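Local atomic coordinates of proto-oncogene tyrosine-protein kinase receptor Ret (PDB entry 7AMK), a protein that acts as a receptor tyrosine kinase that assembles with GDNF and its co-receptor GFR alpha 1, probably through its extracellular cadherin-like domains. Residues Glu10-Tyr13 / Val14-Gln18; Leu152-Phe155 / Thr156-Ser159. The protein carries 4 engineered substitutions. All blocks are in the same frame, centred on the assembly; numbering follows the deposited sequence.

Contact 1. Residues Glu10-Tyr13 / Val14-Gln18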
loop_
_atom_site.group_PDB
_atom_site.type_symbol
_atom_site.label_atom_id
_atom_site.label_comp_id
_atom_site.label_asym_id
_atom_site.label_seq_id
_atom_site.Cartn_x
_atom_site.Cartn_y
_atom_site.Cartn_z
ATOM N N GLU A 10 -15.878 3.676 -53.820
ATOM C CA GLU A 10 -16.184 3.122 -55.127
ATOM C C GLU A 10 -15.239 3.746 -56.141
ATOM O O GLU A 10 -14.573 4.747 -55.865
ATOM C CB GLU A 10 -17.645 3.359 -55.527
ATOM C CG GLU A 10 -18.561 2.140 -55.341
ATOM C CD GLU A 10 -18.215 0.957 -56.269
ATOM O OE1 GLU A 10 -17.255 1.045 -57.082
ATOM O OE2 GLU A 10 -18.917 -0.070 -56.184
ATOM N N ASN A 11 -15.166 3.108 -57.301
ATOM C CA ASN A 11 -14.440 3.626 -58.447
ATOM C C ASN A 11 -15.418 4.276 -59.414
ATOM O O ASN A 11 -16.568 3.843 -59.549
ATOM C CB ASN A 11 -13.682 2.503 -59.158
ATOM C CG ASN A 11 -12.832 1.697 -58.208
ATOM O OD1 ASN A 11 -12.086 2.257 -57.411
ATOM N ND2 ASN A 11 -12.961 0.378 -58.267
ATOM N N ILE A 12 -14.956 5.323 -60.075
ATOM C CA ILE A 12 -15.701 5.949 -61.155
ATOM C C ILE A 12 -14.751 6.055 -62.338
ATOM O O ILE A 12 -13.528 6.172 -62.181
ATOM C CB ILE A 12 -16.277 7.339 -60.764
ATOM C CG1 ILE A 12 -15.178 8.273 -60.258
ATOM C CG2 ILE A 12 -17.401 7.202 -59.741
ATOM C CD1 ILE A 12 -15.685 9.671 -59.911
ATOM N N TYR A 13 -15.324 6.008 -63.530
ATOM C CA TYR A 13 -14.557 5.934 -64.754
ATOM C C TYR A 13 -14.923 7.073 -65.687
ATOM O O TYR A 13 -16.044 7.587 -65.651
ATOM C CB TYR A 13 -14.792 4.599 -65.475
ATOM C CG TYR A 13 -14.373 3.422 -64.660
ATOM C CD1 TYR A 13 -13.077 2.936 -64.745
ATOM C CD2 TYR A 13 -15.261 2.790 -63.801
ATOM C CE1 TYR A 13 -12.674 1.848 -63.996
ATOM C CE2 TYR A 13 -14.865 1.692 -63.044
ATOM C CZ TYR A 13 -13.567 1.234 -63.153
ATOM O OH TYR A 13 -13.139 0.154 -62.423
ATOM N N VAL A 14 -13.953 7.451 -66.532
ATOM C CA VAL A 14 -14.236 8.295 -67.691
ATOM C C VAL A 14 -15.295 7.610 -68.546
ATOM O O VAL A 14 -15.291 6.381 -68.711
ATOM C CB VAL A 14 -12.946 8.565 -68.495
ATOM C CG1 VAL A 14 -13.195 9.511 -69.703
ATOM C CG2 VAL A 14 -11.855 9.133 -67.581
ATOM N N GLY A 15 -16.224 8.404 -69.079
ATOM C CA GLY A 15 -17.305 7.883 -69.884
ATOM C C GLY A 15 -18.512 7.380 -69.113
ATOM O O GLY A 15 -19.582 7.216 -69.706
ATOM N N GLN A 16 -18.382 7.120 -67.818
ATOM C CA GLN A 16 -19.562 6.846 -67.015
ATOM C C GLN A 16 -20.593 7.953 -67.192
ATOM O O GLN A 16 -20.264 9.143 -67.130
ATOM C CB GLN A 16 -19.192 6.720 -65.553
ATOM C CG GLN A 16 -19.977 5.655 -64.896
ATOM C CD GLN A 16 -19.333 5.162 -63.661
ATOM O OE1 GLN A 16 -18.168 5.453 -63.394
ATOM N NE2 GLN A 16 -20.088 4.417 -62.870
ATOM N N GLN A 17 -21.852 7.541 -67.359
ATOM C CA GLN A 17 -22.924 8.382 -67.879
ATOM C C GLN A 17 -23.660 9.143 -66.778
ATOM O O GLN A 17 -23.858 8.641 -65.668
ATOM C CB GLN A 17 -23.935 7.527 -68.654
ATOM C CG GLN A 17 -23.369 6.793 -69.854
ATOM C CD GLN A 17 -24.454 6.214 -70.758
ATOM O OE1 GLN A 17 -25.010 6.910 -71.614
ATOM N NE2 GLN A 17 -24.756 4.932 -70.569
ATOM N N GLN A 18 -24.089 10.360 -67.122
ATOM C CA GLN A 18 -25.011 11.130 -66.296
ATOM C C GLN A 18 -26.219 10.285 -65.904
ATOM O O GLN A 18 -26.824 9.609 -66.740
ATOM C CB GLN A 18 -25.469 12.382 -67.068
ATOM C CG GLN A 18 -26.455 13.308 -66.352
ATOM C CD GLN A 18 -26.978 14.427 -67.262
ATOM O OE1 GLN A 18 -27.896 14.217 -68.060
ATOM N NE2 GLN A 18 -26.388 15.619 -67.149
#

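Contact 2. Residues Leu152-Phe155 / Thr156-Ser159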
loop_
_atom_site.group_PDB
_atom_site.type_symbol
_atom_site.label_atom_id
_atom_site.label_comp_id
_atom_site.label_asym_id
_atom_site.label_seq_id
_atom_site.Cartn_x
_atom_site.Cartn_y
_atom_site.Cartn_z
ATOM N N LEU A 152 -26.310 -4.196 -50.891
ATOM C CA LEU A 152 -25.378 -5.216 -51.362
ATOM C C LEU A 152 -25.064 -5.141 -52.862
ATOM O O LEU A 152 -23.990 -5.590 -53.272
ATOM C CB LEU A 152 -25.927 -6.613 -51.014
ATOM C CG LEU A 152 -25.849 -6.971 -49.528
ATOM C CD1 LEU A 152 -26.336 -8.391 -49.244
ATOM C CD2 LEU A 152 -24.422 -6.770 -49.026
ATOM N N ARG A 153 -25.953 -4.613 -53.701
ATOM C CA ARG A 153 -25.659 -4.505 -55.133
ATOM C C ARG A 153 -24.517 -3.525 -55.401
ATOM O O ARG A 153 -24.495 -2.416 -54.870
ATOM C CB ARG A 153 -26.887 -4.032 -55.916
ATOM C CG ARG A 153 -27.937 -5.091 -56.196
ATOM C CD ARG A 153 -29.246 -4.489 -56.739
ATOM N NE ARG A 153 -29.861 -3.554 -55.789
ATOM C CZ ARG A 153 -31.061 -3.001 -55.951
ATOM N NH1 ARG A 153 -31.813 -3.284 -57.000
ATOM N NH2 ARG A 153 -31.520 -2.142 -55.034
ATOM N N ARG A 154 -23.587 -3.918 -56.272
ATOM C CA ARG A 154 -22.574 -2.981 -56.758
ATOM C C ARG A 154 -23.171 -2.265 -57.964
ATOM O O ARG A 154 -23.135 -2.756 -59.085
ATOM C CB ARG A 154 -21.265 -3.692 -57.074
ATOM C CG ARG A 154 -20.664 -4.413 -55.852
ATOM C CD ARG A 154 -19.146 -4.558 -55.976
ATOM N NE ARG A 154 -18.456 -3.296 -56.259
ATOM C CZ ARG A 154 -17.151 -3.202 -56.485
ATOM N NH1 ARG A 154 -16.376 -4.275 -56.489
ATOM N NH2 ARG A 154 -16.611 -2.006 -56.713
ATOM N N PHE A 155 -23.757 -1.088 -57.713
ATOM C CA PHE A 155 -24.465 -0.344 -58.758
ATOM C C PHE A 155 -23.626 -0.175 -60.021
ATOM O O PHE A 155 -24.129 -0.369 -61.133
ATOM C CB PHE A 155 -24.900 1.018 -58.215
ATOM C CG PHE A 155 -26.050 0.940 -57.226
ATOM C CD1 PHE A 155 -26.803 -0.211 -57.113
ATOM C CD2 PHE A 155 -26.390 2.032 -56.440
ATOM C CE1 PHE A 155 -27.860 -0.280 -56.210
ATOM C CE2 PHE A 155 -27.447 1.980 -55.557
ATOM C CZ PHE A 155 -28.180 0.821 -55.434
ATOM N N THR A 156 -22.341 0.161 -59.878
ATOM C CA THR A 156 -21.516 0.438 -61.056
ATOM C C THR A 156 -21.326 -0.810 -61.921
ATOM O O THR A 156 -21.328 -0.732 -63.158
ATOM C CB THR A 156 -20.163 1.015 -60.621
ATOM O OG1 THR A 156 -19.578 0.174 -59.616
ATOM C CG2 THR A 156 -20.346 2.428 -60.038
ATOM N N HIS A 157 -21.188 -1.971 -61.291
ATOM C CA HIS A 157 -20.862 -3.180 -62.034
ATOM C C HIS A 157 -22.078 -3.834 -62.679
ATOM O O HIS A 157 -21.943 -4.496 -63.714
ATOM C CB HIS A 157 -20.149 -4.153 -61.112
ATOM C CG HIS A 157 -18.789 -3.683 -60.711
ATOM N ND1 HIS A 157 -18.590 -2.678 -59.787
ATOM C CD2 HIS A 157 -17.558 -4.041 -61.149
ATOM C CE1 HIS A 157 -17.294 -2.464 -59.646
ATOM N NE2 HIS A 157 -16.646 -3.280 -60.461
ATOM N N MET A 158 -23.267 -3.660 -62.110
ATOM C CA MET A 158 -24.442 -4.218 -62.767
ATOM C C MET A 158 -24.770 -3.476 -64.060
ATOM O O MET A 158 -25.477 -4.024 -64.914
ATOM C CB MET A 158 -25.627 -4.230 -61.793
ATOM C CG MET A 158 -25.396 -5.173 -60.587
ATOM S SD MET A 158 -26.604 -5.104 -59.235
ATOM C CE MET A 158 -28.063 -5.814 -59.996
ATOM N N SER A 159 -24.252 -2.256 -64.234
ATOM C CA SER A 159 -24.342 -1.566 -65.522
ATOM C C SER A 159 -23.305 -2.071 -66.527
ATOM O O SER A 159 -23.530 -2.006 -67.742
ATOM C CB SER A 159 -24.163 -0.060 -65.325
ATOM O OG SER A 159 -23.862 0.567 -66.570
#

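Contact 1. Residues Glu10-Tyr13 / Val14-Gln18
Tyr13 and Gln16 grip each other twice in the turn that follows on from strand 7-14. The side chain of Gln16 folds back beside the strand, and Gln16 OE1 takes the backbone N-H of Tyr13 at 2.9 Å; the donor sits nearly on the C=O axis of the side chain (C=O...N 164°). Beyond CG the Gln16 chain is extended, which gives it the length to bring Gln16 OE1 down beside Ile12 CA, 3.4 Å away. Gln16 OE1 also lies at the edge of the Tyr13 ring, near its plane and 4.0 Å from Tyr13 CD2. Ring and amide planes are 39° apart. The second bond, Gln16 N to Tyr13 O at 3.2 Å, closes a type II beta turn over Tyr13-Gln16, with Gly15 at the third position taking the positive phi (84°) that this turn needs there. The turn follows the first strand, at one edge of the sheet in cadherin-like domain 1, where Ile12 is hydrogen-bonded to strand 106-114. The packed part belongs to Ile12, buried against Leu22 and Leu66, and to Val14, whose side chain points away from residues 10-13 and rests on Phe113. Packing is looser round the turn itself: Gly15 is exposed, and so is Gln17, its side chain turned away from the strand. Gln18, though exposed, is tied through its backbone N to Thr65 and weakly through NE2 to Asn63.

Contact 2. Residues Leu152-Phe155 / Thr156-Ser159
Arg154 and His157 run side by side, pointing the same way, with His157 CE1 over one face of the Arg154 guanidinium, offset toward its rim and 3.0 Å from Arg154 NH2. The planes are 50° apart, so this is a tilted approach and not a parallel stack. A bend at chi3 of Arg154 (52°) swings its guanidinium against the ring. That group is held in place by Glu133 and the carbonyl oxygen of Thr128, both bound by NH1, and by Glu10 of the first domain. A second pairing forms between Met158 and Arg153. The thioether chain is bent at chi3 (69°), which lays its sulfur against the aliphatic part of the arginine: Met158 SD lies 3.3 Å from Arg153 CG. Met158 CE lies 3.7 Å from Arg153 CD. Met158 is poorly ordered, so its exact pose is less certain. Further along, Arg153 NE lies in the plane of the Phe155 ring, at its edge. The carbonyl oxygen of Arg154 accepts Met158 N at 3.2 Å, almost in line with the C=O, and, in a weak bond, His157 N at 3.0 Å. This short, weakly bonded helix 155-160 follows strand 147-151 of the second cadherin domain; Met158 packs on Ile166 of strand 165-170, His157 touches helix 126-130, and Phe155 leans on strand 21-24.

How the contacts relate
The two contacts lie in different cadherin-like domains, yet their centres are only 12 Å apart, and they meet directly where domains 1 and 2 pack together. A salt bridge carries the polar part: Glu10 OE2 of contact 1 lies 3.1 Å from Arg154 NH2 of contact 2. Beside it, Thr156 CG2 packs 3.5 Å from Gln16 NE2, so the glutamine of the turn touches the helix through the other end of its amide. Leu22 of strand 21-24 is shared, touched by Ile12, Gln16 and Thr156. The calcium sites are formed by other residues; an NAG lies about 7 Å from the Val14 side chain, and a triethylene glycol, probably from the crystallisation liquor, about 3 Å from that of Arg154.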